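Local coordinates for cytoplasmic protein (Cryptococcus neoformans var. grubii serotype A, PDB 7LPO) that probably hydrolyses steryl beta-glucosides, releasing glucose from the sterol, as a fungal sterylglucosidase of glycoside hydrolase family 5, at residues A[41-46]-A[571-576]; A[592-597]-A[658-663]; A[83-88]-A[128-133]. All coordinates share one frame; numbering follows the deposited sequence.

In the fold
Contact 1 sits at strand ends of the glycoside hydrolase family 5 barrel, joining the parallel neighbours 35-43 and 567-570, its first and last strands; its centre is about 11 Å from that of the chain. Contacts 2 and 3 lie farther out, both about 21 Å from the chain centre. Contact 3, between helices 83-93 and 118-133, comes from sequence between the two halves of contact 1; contact 2 follows later, in the loops leading to helix 662-665. The centres of contacts 1 and 2 are about 12 Å apart. Tyr573 OH bonds to His87 ND1, and Trp593 packs on both residues, linking the barrel closure to an outer helix and to the 592-597 loop.

Contact 1. Residues A[41-46]-A[571-576]; sequences VNLSGS and WNYVPD
Asn42 lies across the six-membered ring of Trp571 at about a right angle, with its amide plane turned 53° from the indole. Asn42 CB and CG both lie 3.4 Å from Trp571 CE3, and the approach is oblique. CG sits beside the backbone N of Asn42 and anti to its carbonyl carbon (chi1 -74°), which brings the amide up against the CE3-CZ3 side of the ring. Both polar atoms of the amide are held: OD1 accepts from Arg100 and ND2 donates to the carbonyl of Gly520. Further along the indole, Gly45 CA packs obliquely at 3.9 Å from Trp571 CZ2.

Between the backbones, Tyr573 N donates to Asn42 O at 3.2 Å. The bond extends the parallel pairing of 35-43 with 567-570 beyond the end of 567-570, where the first and last strands of the family 5 (beta/alpha)8 barrel meet. Both chains have a cis peptide here, before Ser44 and before Asn572, and the indole of Trp571 borders a pocket holding a Tris molecule. The Trp571-Asn572 bond, after the last barrel strand, is consistent with the cis peptide that follows the corresponding tryptophan in family 5 enzymes.

Ser44 points its OG, anti to its own N (chi1 165°), at Tyr573 O, and donates to it at 2.7 Å, tilted from the carbonyl plane. Ser44 OG also accepts from Ser46 N at 3.1 Å, forming an ST turn. On the other flank the Tyr573 side chain runs alongside Leu43, both pointing the same way, with Leu43 CD1 3.9 Å from Tyr573 CD2; Val41 CG2 meets Tyr573 CB at 4.0 Å. The phenol OH continues to His87 and Arg90 of helix 83-93.

Contact 2. Residues A[592-597]-A[658-663]; sequences LWSVDD and GSRAVA
Asp597 and Arg660 form the salt bridge of this contact: Arg660 NH1 donates to Asp597 OD2 at 2.6 Å, close to the guanidinium plane. The two side chains cross at about a right angle, their flat groups 64° apart. Bends at chi2 and chi3 (93° and 75°) bring the guanidinium alongside Ser594 and up to Asp597. Asp589 forms a second salt bridge with it, at NH2, and Tyr526 a cation-pi contact, while His579 and Tyr546 bond to the carboxylate.

Backbone bonds flank a single beta bridge between Trp593 and Ser659: Arg660 N donates to Leu592 O at 3.0 Å and Ser594 N to Gly658 O at 2.9 Å. The bridge pins the loop after strand 567-570 to the turn that leads into helix 662-665, with Ala661 at its N-cap. One water touches Asp597 O, Ser659 O and, weakly, Gly658 N.

In the packing, Gly658 O sits over one face of the Trp593 indole, and Gly658 C is 3.3 Å from Trp593 CD1. The indole NE1 donates to Asp657 O. Ser594 CB sits above one face of the guanidinium, toward its rim, 3.5 Å from Arg660 NH1.

Contact 3. Residues A[83-88]-A[128-133]; sequences SADLHL and LRKCKE
Lys130 NZ reaches the carboxylate of Asp85 and forms the salt bridge between the two helices. It donates to Asp85 OD1 at 2.9 Å on the syn lone pair, the side facing the other oxygen; a second, weak bond goes to Asp85 OD2 at 3.0 Å. The ammonium therefore sits close to both oxygens. The lysine chain runs extended through its first carbons and bends only at the last torsion (chi4 -61°), which turns NZ in to the carboxylate, and the two side chains cross at about a right angle. Trp134, just after helix 118-133, donates its NE1 to Asp85 OD1, so this oxygen has two donors and the aspartate is tied both to the helix and to the residue just after it. Glu133 OE2 lies 5.2 Å from Asp85 OD1, a like charge that Lys130 would probably offset.

Helices 83-93 and 118-133 are neighbours on the outside of the family 5 (beta/alpha)8 barrel, on either side of strand 98-104 in the sequence. Their segments cross at -46° with axes 10.5 Å apart, a spacing that leaves room for side chains to pack between the backbones.

Next to the ion pair the contact turns apolar. Ala84 CB lies 4.3 Å from Lys130 CD, against the aliphatic part of the lysine. Leu88 reaches across to the base of the same residue, its CD1 4.0 Å from Lys130 CB, with the two side chains roughly perpendicular. Its other methyl, Leu88 CD2, meets Cys131 SG at 4.2 Å, and Trp134 also packs against this leucine.

Contact 1. Residues A[41-46]-A[571-576]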
ATOM      1  N   VAL A  41      -0.262 -10.744   3.516  1.00 13.97           N
ATOM      2  CA  VAL A  41       0.851  -9.812   3.400  1.00 13.99           C
ATOM      3  C   VAL A  41       0.890  -9.243   1.990  1.00 13.99           C
ATOM      4  O   VAL A  41       0.335  -9.811   1.045  1.00 13.97           O
ATOM      5  CB  VAL A  41       2.199 -10.491   3.725  1.00 14.01           C
ATOM      6  CG1 VAL A  41       2.134 -11.146   5.078  1.00 14.01           C
ATOM      7  CG2 VAL A  41       2.531 -11.554   2.652  1.00 14.59           C
ATOM      8  N   ASN A  42       1.544  -8.091   1.869  1.00 17.37           N
ATOM      9  CA  ASN A  42       1.936  -7.569   0.568  1.00 14.86           C
ATOM     10  C   ASN A  42       3.202  -8.285   0.120  1.00 17.25           C
ATOM     11  O   ASN A  42       4.182  -8.352   0.868  1.00 14.89           O
ATOM     12  CB  ASN A  42       2.184  -6.066   0.641  1.00 15.06           C
ATOM     13  CG  ASN A  42       0.900  -5.270   0.737  1.00 16.83           C
ATOM     14  OD1 ASN A  42       0.437  -4.688  -0.249  1.00 19.35           O
ATOM     15  ND2 ASN A  42       0.305  -5.256   1.923  1.00 16.30           N
ATOM     16  N   LEU A  43       3.181  -8.803  -1.106  1.00 17.48           N
ATOM     17  CA  LEU A  43       4.284  -9.559  -1.694  1.00 17.12           C
ATOM     18  C   LEU A  43       4.513  -8.997  -3.095  1.00 16.89           C
ATOM     19  O   LEU A  43       3.780  -9.349  -4.025  1.00 18.65           O
ATOM     20  CB  LEU A  43       3.943 -11.045  -1.730  1.00 17.77           C
ATOM     21  CG  LEU A  43       4.998 -12.033  -2.226  1.00 19.12           C
ATOM     22  CD1 LEU A  43       5.936 -12.422  -1.109  1.00 18.33           C
ATOM     23  CD2 LEU A  43       4.306 -13.267  -2.813  1.00 18.81           C
ATOM     24  N   SER A  44       5.505  -8.122  -3.269  1.00 16.13           N
ATOM     25  CA  SER A  44       6.445  -7.699  -2.244  1.00 16.18           C
ATOM     26  C   SER A  44       7.025  -6.332  -2.614  1.00 17.86           C
ATOM     27  O   SER A  44       7.098  -5.973  -3.787  1.00 21.19           O
ATOM     28  CB  SER A  44       7.575  -8.718  -2.103  1.00 19.23           C
ATOM     29  OG  SER A  44       8.665  -8.179  -1.367  1.00 21.94           O
ATOM     30  N   GLY A  45       7.470  -5.583  -1.616  1.00 14.16           N
ATOM     31  CA  GLY A  45       8.222  -4.369  -1.870  1.00 14.20           C
ATOM     32  C   GLY A  45       9.434  -4.558  -2.766  1.00 14.22           C
ATOM     33  O   GLY A  45       9.884  -3.608  -3.415  1.00 14.25           O
ATOM     34  N   SER A  46       9.985  -5.773  -2.800  1.00 16.09           N
ATOM     35  CA  SER A  46      11.168  -6.022  -3.611  1.00 19.30           C
ATOM     36  C   SER A  46      10.878  -5.910  -5.103  1.00 18.12           C
ATOM     37  O   SER A  46      11.818  -5.757  -5.886  1.00 19.49           O
ATOM     38  CB  SER A  46      11.745  -7.405  -3.309  1.00 24.05           C
ATOM     39  OG  SER A  46      10.780  -8.409  -3.570  1.00 28.81           O
ATOM     40  N   TRP A 571       2.027  -4.832   5.336  1.00 14.10           N
ATOM     41  CA  TRP A 571       3.199  -4.362   4.601  1.00 14.12           C
ATOM     42  C   TRP A 571       4.429  -4.573   5.484  1.00 14.15           C
ATOM     43  O   TRP A 571       4.527  -3.956   6.549  1.00 14.17           O
ATOM     44  CB  TRP A 571       3.072  -2.879   4.218  1.00 14.15           C
ATOM     45  CG  TRP A 571       4.195  -2.459   3.310  1.00 14.17           C
ATOM     46  CD1 TRP A 571       5.434  -2.023   3.680  1.00 14.21           C
ATOM     47  CD2 TRP A 571       4.192  -2.491   1.876  1.00 14.16           C
ATOM     48  NE1 TRP A 571       6.208  -1.792   2.564  1.00 14.23           N
ATOM     49  CE2 TRP A 571       5.471  -2.072   1.444  1.00 14.20           C
ATOM     50  CE3 TRP A 571       3.236  -2.837   0.919  1.00 14.13           C
ATOM     51  CZ2 TRP A 571       5.809  -1.975   0.095  1.00 15.22           C
ATOM     52  CZ3 TRP A 571       3.571  -2.748  -0.419  1.00 14.14           C
ATOM     53  CH2 TRP A 571       4.848  -2.320  -0.821  1.00 16.36           C
ATOM     54  N   ASN A 572       5.365  -5.437   5.066  1.00 15.05           N
ATOM     55  CA  ASN A 572       5.277  -6.322   3.910  1.00 14.70           C
ATOM     56  C   ASN A 572       6.190  -7.540   4.188  1.00 14.57           C
ATOM     57  O   ASN A 572       6.710  -7.703   5.295  1.00 14.39           O
ATOM     58  CB  ASN A 572       5.686  -5.619   2.620  1.00 17.76           C
ATOM     59  CG  ASN A 572       7.091  -5.060   2.672  1.00 18.79           C
ATOM     60  OD1 ASN A 572       7.653  -4.784   3.743  1.00 20.94           O
ATOM     61  ND2 ASN A 572       7.662  -4.874   1.503  1.00 19.12           N
ATOM     62  N   TYR A 573       6.377  -8.387   3.183  1.00 14.11           N
ATOM     63  CA  TYR A 573       7.256  -9.552   3.248  1.00 14.12           C
ATOM     64  C   TYR A 573       8.301  -9.404   2.149  1.00 14.27           C
ATOM     65  O   TYR A 573       7.956  -9.366   0.964  1.00 14.41           O
ATOM     66  CB  TYR A 573       6.444 -10.837   3.080  1.00 16.52           C
ATOM     67  CG  TYR A 573       7.200 -12.115   3.326  1.00 17.87           C
ATOM     68  CD1 TYR A 573       7.297 -12.656   4.605  1.00 17.41           C
ATOM     69  CD2 TYR A 573       7.803 -12.799   2.269  1.00 21.97           C
ATOM     70  CE1 TYR A 573       7.990 -13.842   4.827  1.00 17.77           C
ATOM     71  CE2 TYR A 573       8.484 -13.980   2.475  1.00 22.51           C
ATOM     72  CZ  TYR A 573       8.574 -14.505   3.756  1.00 21.51           C
ATOM     73  OH  TYR A 573       9.269 -15.684   3.957  1.00 21.77           O
ATOM     74  N   VAL A 574       9.564  -9.302   2.536  1.00 15.14           N
ATOM     75  CA  VAL A 574      10.627  -8.996   1.586  1.00 15.34           C
ATOM     76  C   VAL A 574      11.717 -10.053   1.684  1.00 16.85           C
ATOM     77  O   VAL A 574      12.562  -9.981   2.592  1.00 17.93           O
ATOM     78  CB  VAL A 574      11.212  -7.598   1.841  1.00 16.17           C
ATOM     79  CG1 VAL A 574      12.251  -7.248   0.796  1.00 18.59           C
ATOM     80  CG2 VAL A 574      10.102  -6.546   1.883  1.00 14.85           C
ATOM     81  N   PRO A 575      11.762 -11.014   0.758  1.00 17.59           N
ATOM     82  CA  PRO A 575      12.787 -12.073   0.845  1.00 20.13           C
ATOM     83  C   PRO A 575      14.228 -11.589   0.950  1.00 19.54           C
ATOM     84  O   PRO A 575      15.046 -12.290   1.561  1.00 19.71           O
ATOM     85  CB  PRO A 575      12.566 -12.874  -0.445  1.00 21.63           C
ATOM     86  CG  PRO A 575      11.064 -12.714  -0.714  1.00 22.84           C
ATOM     87  CD  PRO A 575      10.749 -11.293  -0.284  1.00 20.21           C
ATOM     88  N   ASP A 576      14.577 -10.428   0.397  1.00 20.33           N
ATOM     89  CA  ASP A 576      15.968  -9.984   0.390  1.00 20.96           C
ATOM     90  C   ASP A 576      16.225  -8.831   1.360  1.00 20.06           C
ATOM     91  O   ASP A 576      17.238  -8.137   1.237  1.00 21.88           O
ATOM     92  CB  ASP A 576      16.403  -9.601  -1.028  1.00 26.07           C
ATOM     93  CG  ASP A 576      15.652  -8.395  -1.573  1.00 33.49           C
ATOM     94  OD1 ASP A 576      14.771  -7.852  -0.868  1.00 36.89           O
ATOM     95  OD2 ASP A 576      15.940  -7.988  -2.718  1.00 36.42           O
TER

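Contact 2. Residues A[592-597]-A[658-663]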
ATOM      1  N   LEU A 592       8.512  -8.578   7.618  1.00 14.22           N
ATOM      2  CA  LEU A 592       8.319  -9.496   8.731  1.00 14.21           C
ATOM      3  C   LEU A 592       9.492 -10.451   8.918  1.00 14.23           C
ATOM      4  O   LEU A 592       9.617 -11.053   9.991  1.00 14.24           O
ATOM      5  CB  LEU A 592       7.054 -10.324   8.508  1.00 14.17           C
ATOM      6  CG  LEU A 592       5.755  -9.567   8.271  1.00 15.71           C
ATOM      7  CD1 LEU A 592       4.617 -10.553   8.123  1.00 16.28           C
ATOM      8  CD2 LEU A 592       5.500  -8.603   9.410  1.00 18.72           C
ATOM      9  N   TRP A 593      10.334 -10.613   7.900  1.00 15.19           N
ATOM     10  CA  TRP A 593      11.296 -11.701   7.823  1.00 16.24           C
ATOM     11  C   TRP A 593      12.572 -11.175   7.179  1.00 14.66           C
ATOM     12  O   TRP A 593      12.531 -10.299   6.313  1.00 14.66           O
ATOM     13  CB  TRP A 593      10.683 -12.882   7.031  1.00 17.13           C
ATOM     14  CG  TRP A 593      11.486 -14.133   7.060  1.00 19.29           C
ATOM     15  CD1 TRP A 593      11.368 -15.160   7.946  1.00 22.22           C
ATOM     16  CD2 TRP A 593      12.537 -14.499   6.156  1.00 21.70           C
ATOM     17  NE1 TRP A 593      12.298 -16.138   7.664  1.00 23.86           N
ATOM     18  CE2 TRP A 593      13.022 -15.757   6.566  1.00 22.63           C
ATOM     19  CE3 TRP A 593      13.116 -13.884   5.044  1.00 20.58           C
ATOM     20  CZ2 TRP A 593      14.065 -16.408   5.906  1.00 22.59           C
ATOM     21  CZ3 TRP A 593      14.152 -14.530   4.394  1.00 20.08           C
ATOM     22  CH2 TRP A 593      14.619 -15.775   4.831  1.00 21.20           C
ATOM     23  N   SER A 594      13.707 -11.701   7.628  1.00 14.49           N
ATOM     24  CA  SER A 594      15.002 -11.294   7.103  1.00 17.38           C
ATOM     25  C   SER A 594      15.998 -12.422   7.308  1.00 17.98           C
ATOM     26  O   SER A 594      16.046 -13.019   8.387  1.00 18.83           O
ATOM     27  CB  SER A 594      15.523 -10.029   7.791  1.00 17.44           C
ATOM     28  OG  SER A 594      16.846  -9.731   7.362  1.00 16.05           O
ATOM     29  N   VAL A 595      16.799 -12.701   6.273  1.00 20.32           N
ATOM     30  CA  VAL A 595      17.856 -13.699   6.412  1.00 21.87           C
ATOM     31  C   VAL A 595      18.825 -13.303   7.517  1.00 20.00           C
ATOM     32  O   VAL A 595      19.411 -14.168   8.173  1.00 20.89           O
ATOM     33  CB  VAL A 595      18.607 -13.900   5.081  1.00 25.37           C
ATOM     34  CG1 VAL A 595      17.680 -14.449   4.018  1.00 28.31           C
ATOM     35  CG2 VAL A 595      19.243 -12.590   4.637  1.00 27.01           C
ATOM     36  N   ASP A 596      19.036 -12.000   7.730  1.00 18.31           N
ATOM     37  CA  ASP A 596      19.941 -11.560   8.789  1.00 18.07           C
ATOM     38  C   ASP A 596      19.433 -11.917  10.184  1.00 17.28           C
ATOM     39  O   ASP A 596      20.183 -11.787  11.158  1.00 19.29           O
ATOM     40  CB  ASP A 596      20.167 -10.048   8.698  1.00 22.17           C
ATOM     41  CG  ASP A 596      21.140  -9.661   7.592  1.00 24.55           C
ATOM     42  OD1 ASP A 596      21.872 -10.543   7.098  1.00 26.88           O
ATOM     43  OD2 ASP A 596      21.178  -8.471   7.217  1.00 25.67           O
ATOM     44  N   ASP A 597      18.192 -12.368  10.309  1.00 14.91           N
ATOM     45  CA  ASP A 597      17.655 -12.794  11.592  1.00 19.64           C
ATOM     46  C   ASP A 597      17.642 -14.311  11.740  1.00 26.81           C
ATOM     47  O   ASP A 597      17.103 -14.826  12.727  1.00 26.48           O
ATOM     48  CB  ASP A 597      16.255 -12.219  11.788  1.00 16.69           C
ATOM     49  CG  ASP A 597      16.288 -10.765  12.204  1.00 18.60           C
ATOM     50  OD1 ASP A 597      16.588 -10.500  13.382  1.00 19.27           O
ATOM     51  OD2 ASP A 597      16.067  -9.877  11.350  1.00 14.46           O
ATOM     52  N   GLY A 658      14.390 -16.424  11.211  1.00 20.53           N
ATOM     53  CA  GLY A 658      14.328 -15.285  10.325  1.00 18.76           C
ATOM     54  C   GLY A 658      13.194 -14.318  10.604  1.00 15.98           C
ATOM     55  O   GLY A 658      13.228 -13.196  10.085  1.00 14.30           O
ATOM     56  N   SER A 659      12.198 -14.715  11.400  1.00 16.18           N
ATOM     57  CA  SER A 659      11.066 -13.855  11.711  1.00 19.27           C
ATOM     58  C   SER A 659      11.432 -12.827  12.778  1.00 17.95           C
ATOM     59  O   SER A 659      12.301 -13.059  13.619  1.00 17.49           O
ATOM     60  CB  SER A 659       9.879 -14.698  12.185  1.00 23.28           C
ATOM     61  OG  SER A 659      10.070 -15.111  13.533  1.00 27.24           O
ATOM     62  N   ARG A 660      10.762 -11.677  12.734  1.00 16.76           N
ATOM     63  CA  ARG A 660      10.918 -10.634  13.741  1.00 15.90           C
ATOM     64  C   ARG A 660       9.551 -10.298  14.327  1.00 17.85           C
ATOM     65  O   ARG A 660       8.640  -9.905  13.593  1.00 18.39           O
ATOM     66  CB  ARG A 660      11.570  -9.383  13.146  1.00 14.43           C
ATOM     67  CG  ARG A 660      12.926  -9.631  12.507  1.00 16.46           C
ATOM     68  CD  ARG A 660      12.787  -9.901  11.018  1.00 16.73           C
ATOM     69  NE  ARG A 660      12.509  -8.694  10.241  1.00 16.71           N
ATOM     70  CZ  ARG A 660      13.411  -7.756   9.964  1.00 19.15           C
ATOM     71  NH1 ARG A 660      14.655  -7.872  10.425  1.00 18.47           N
ATOM     72  NH2 ARG A 660      13.070  -6.698   9.229  1.00 19.35           N
ATOM     73  N   ALA A 661       9.418 -10.443  15.646  1.00 15.64           N
ATOM     74  CA  ALA A 661       8.169 -10.162  16.354  1.00 17.24           C
ATOM     75  C   ALA A 661       7.024 -11.023  15.827  1.00 14.24           C
ATOM     76  O   ALA A 661       5.888 -10.566  15.711  1.00 14.21           O
ATOM     77  CB  ALA A 661       7.808  -8.680  16.271  1.00 18.53           C
ATOM     78  N   VAL A 662       7.336 -12.280  15.506  1.00 14.23           N
ATOM     79  CA  VAL A 662       6.338 -13.223  15.015  1.00 14.19           C
ATOM     80  C   VAL A 662       5.163 -13.339  15.981  1.00 15.13           C
ATOM     81  O   VAL A 662       4.022 -13.543  15.557  1.00 14.15           O
ATOM     82  CB  VAL A 662       7.014 -14.591  14.757  1.00 14.44           C
ATOM     83  CG1 VAL A 662       7.366 -15.280  16.076  1.00 16.02           C
ATOM     84  CG2 VAL A 662       6.139 -15.465  13.899  1.00 14.23           C
ATOM     85  N   ALA A 663       5.407 -13.205  17.284  1.00 16.05           N
ATOM     86  CA  ALA A 663       4.311 -13.341  18.238  1.00 15.48           C
ATOM     87  C   ALA A 663       3.203 -12.326  17.975  1.00 18.80           C
ATOM     88  O   ALA A 663       2.038 -12.581  18.299  1.00 19.35           O
ATOM     89  CB  ALA A 663       4.831 -13.192  19.662  1.00 15.16           C
TER
HETATM   90  O   HOH W   1      14.372 -15.125  14.115  1.00 42.50           O

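Contact 3. Residues A[83-88]-A[128-133]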
ATOM      1  N   SER A  83      13.628 -21.585  -3.723  1.00 35.14           N
ATOM      2  CA  SER A  83      13.279 -20.779  -2.559  1.00 33.04           C
ATOM      3  C   SER A  83      11.818 -20.340  -2.557  1.00 31.89           C
ATOM      4  O   SER A  83      11.275 -20.064  -1.486  1.00 31.05           O
ATOM      5  CB  SER A  83      14.190 -19.550  -2.484  1.00 32.58           C
ATOM      6  OG  SER A  83      14.140 -18.775  -3.672  1.00 31.38           O
ATOM      7  N   ALA A  84      11.162 -20.286  -3.718  1.00 33.34           N
ATOM      8  CA  ALA A  84       9.821 -19.707  -3.773  1.00 32.45           C
ATOM      9  C   ALA A  84       8.831 -20.495  -2.923  1.00 30.88           C
ATOM     10  O   ALA A  84       7.974 -19.908  -2.251  1.00 30.55           O
ATOM     11  CB  ALA A  84       9.341 -19.633  -5.222  1.00 33.03           C
ATOM     12  N   ASP A  85       8.921 -21.826  -2.947  1.00 24.79           N
ATOM     13  CA  ASP A  85       7.972 -22.635  -2.191  1.00 25.33           C
ATOM     14  C   ASP A  85       8.184 -22.500  -0.689  1.00 23.70           C
ATOM     15  O   ASP A  85       7.229 -22.636   0.080  1.00 23.26           O
ATOM     16  CB  ASP A  85       8.084 -24.103  -2.601  1.00 30.84           C
ATOM     17  CG  ASP A  85       7.614 -24.345  -4.023  1.00 37.76           C
ATOM     18  OD1 ASP A  85       6.387 -24.327  -4.247  1.00 37.46           O
ATOM     19  OD2 ASP A  85       8.472 -24.528  -4.921  1.00 43.12           O
ATOM     20  N   LEU A  86       9.421 -22.262  -0.253  1.00 27.20           N
ATOM     21  CA  LEU A  86       9.678 -22.129   1.176  1.00 26.61           C
ATOM     22  C   LEU A  86       9.048 -20.858   1.729  1.00 24.70           C
ATOM     23  O   LEU A  86       8.497 -20.864   2.834  1.00 23.73           O
ATOM     24  CB  LEU A  86      11.182 -22.143   1.431  1.00 27.70           C
ATOM     25  CG  LEU A  86      11.609 -22.325   2.885  1.00 33.14           C
ATOM     26  CD1 LEU A  86      10.911 -23.503   3.549  1.00 34.15           C
ATOM     27  CD2 LEU A  86      13.133 -22.500   2.972  1.00 36.61           C
ATOM     28  N   HIS A  87       9.103 -19.762   0.968  1.00 21.76           N
ATOM     29  CA  HIS A  87       8.486 -18.520   1.419  1.00 19.60           C
ATOM     30  C   HIS A  87       6.972 -18.660   1.511  1.00 18.51           C
ATOM     31  O   HIS A  87       6.361 -18.253   2.507  1.00 17.04           O
ATOM     32  CB  HIS A  87       8.858 -17.385   0.478  1.00 20.56           C
ATOM     33  CG  HIS A  87      10.290 -16.967   0.576  1.00 20.16           C
ATOM     34  ND1 HIS A  87      10.842 -16.469   1.734  1.00 19.62           N
ATOM     35  CD2 HIS A  87      11.282 -16.973  -0.343  1.00 21.59           C
ATOM     36  CE1 HIS A  87      12.113 -16.183   1.525  1.00 21.72           C
ATOM     37  NE2 HIS A  87      12.403 -16.470   0.269  1.00 21.62           N
ATOM     38  N   LEU A  88       6.345 -19.235   0.482  1.00 19.14           N
ATOM     39  CA  LEU A  88       4.898 -19.408   0.520  1.00 17.16           C
ATOM     40  C   LEU A  88       4.499 -20.372   1.630  1.00 18.73           C
ATOM     41  O   LEU A  88       3.482 -20.171   2.300  1.00 23.16           O
ATOM     42  CB  LEU A  88       4.382 -19.892  -0.836  1.00 15.72           C
ATOM     43  CG  LEU A  88       4.575 -18.909  -1.995  1.00 17.00           C
ATOM     44  CD1 LEU A  88       4.293 -19.561  -3.354  1.00 19.50           C
ATOM     45  CD2 LEU A  88       3.686 -17.682  -1.836  1.00 16.75           C
ATOM     46  N   LEU A 128       1.836 -16.452  -9.792  1.00 17.19           N
ATOM     47  CA  LEU A 128       0.444 -16.619  -9.386  1.00 19.93           C
ATOM     48  C   LEU A 128       0.052 -18.092  -9.343  1.00 21.31           C
ATOM     49  O   LEU A 128      -0.712 -18.510  -8.467  1.00 23.04           O
ATOM     50  CB  LEU A 128      -0.473 -15.844 -10.330  1.00 19.10           C
ATOM     51  CG  LEU A 128      -0.285 -14.332 -10.269  1.00 20.64           C
ATOM     52  CD1 LEU A 128      -1.150 -13.626 -11.305  1.00 22.74           C
ATOM     53  CD2 LEU A 128      -0.585 -13.812  -8.850  1.00 21.05           C
ATOM     54  N   ARG A 129       0.579 -18.900 -10.261  1.00 22.54           N
ATOM     55  CA  ARG A 129       0.248 -20.322 -10.255  1.00 25.32           C
ATOM     56  C   ARG A 129       0.718 -20.998  -8.972  1.00 23.57           C
ATOM     57  O   ARG A 129      -0.005 -21.820  -8.396  1.00 22.49           O
ATOM     58  CB  ARG A 129       0.861 -21.009 -11.474  1.00 27.11           C
ATOM     59  CG  ARG A 129       0.094 -20.751 -12.762  1.00 30.69           C
ATOM     60  CD  ARG A 129       0.270 -21.896 -13.743  1.00 33.35           C
ATOM     61  NE  ARG A 129       0.262 -21.436 -15.126  1.00 36.53           N
ATOM     62  CZ  ARG A 129      -0.838 -21.247 -15.847  1.00 40.35           C
ATOM     63  NH1 ARG A 129      -2.038 -21.479 -15.313  1.00 41.15           N
ATOM     64  NH2 ARG A 129      -0.738 -20.828 -17.105  1.00 42.71           N
ATOM     65  N   LYS A 130       1.928 -20.673  -8.510  1.00 27.63           N
ATOM     66  CA  LYS A 130       2.411 -21.240  -7.253  1.00 26.95           C
ATOM     67  C   LYS A 130       1.590 -20.745  -6.067  1.00 25.16           C
ATOM     68  O   LYS A 130       1.306 -21.513  -5.140  1.00 23.74           O
ATOM     69  CB  LYS A 130       3.887 -20.908  -7.051  1.00 29.46           C
ATOM     70  CG  LYS A 130       4.819 -21.784  -7.866  1.00 34.77           C
ATOM     71  CD  LYS A 130       6.264 -21.652  -7.411  1.00 39.91           C
ATOM     72  CE  LYS A 130       7.077 -22.879  -7.800  1.00 45.00           C
ATOM     73  NZ  LYS A 130       6.551 -24.129  -7.173  1.00 49.21           N
ATOM     74  N   CYS A 131       1.202 -19.466  -6.064  1.00 20.37           N
ATOM     75  CA  CYS A 131       0.303 -18.988  -5.015  1.00 19.25           C
ATOM     76  C   CYS A 131      -0.976 -19.813  -4.982  1.00 18.37           C
ATOM     77  O   CYS A 131      -1.483 -20.151  -3.907  1.00 18.27           O
ATOM     78  CB  CYS A 131      -0.026 -17.511  -5.221  1.00 19.50           C
ATOM     79  SG  CYS A 131       1.431 -16.433  -5.155  1.00 25.84           S
ATOM     80  N   LYS A 132      -1.505 -20.162  -6.154  1.00 24.93           N
ATOM     81  CA  LYS A 132      -2.729 -20.958  -6.203  1.00 24.01           C
ATOM     82  C   LYS A 132      -2.496 -22.362  -5.660  1.00 22.97           C
ATOM     83  O   LYS A 132      -3.331 -22.894  -4.920  1.00 23.62           O
ATOM     84  CB  LYS A 132      -3.249 -21.015  -7.637  1.00 24.90           C
ATOM     85  CG  LYS A 132      -4.578 -21.732  -7.800  1.00 26.75           C
ATOM     86  CD  LYS A 132      -4.929 -21.851  -9.276  1.00 29.50           C
ATOM     87  CE  LYS A 132      -6.151 -22.728  -9.483  1.00 34.20           C
ATOM     88  NZ  LYS A 132      -6.100 -23.386 -10.822  1.00 39.43           N
ATOM     89  N   GLU A 133      -1.367 -22.974  -6.014  1.00 23.88           N
ATOM     90  CA  GLU A 133      -1.052 -24.299  -5.496  1.00 27.28           C
ATOM     91  C   GLU A 133      -1.018 -24.299  -3.974  1.00 29.33           C
ATOM     92  O   GLU A 133      -1.414 -25.281  -3.338  1.00 32.32           O
ATOM     93  CB  GLU A 133       0.289 -24.780  -6.054  1.00 32.07           C
ATOM     94  CG  GLU A 133       0.219 -25.314  -7.471  1.00 39.82           C
ATOM     95  CD  GLU A 133       1.569 -25.288  -8.169  1.00 48.66           C
ATOM     96  OE1 GLU A 133       1.621 -24.889  -9.357  1.00 53.42           O
ATOM     97  OE2 GLU A 133       2.579 -25.659  -7.528  1.00 49.48           O
TER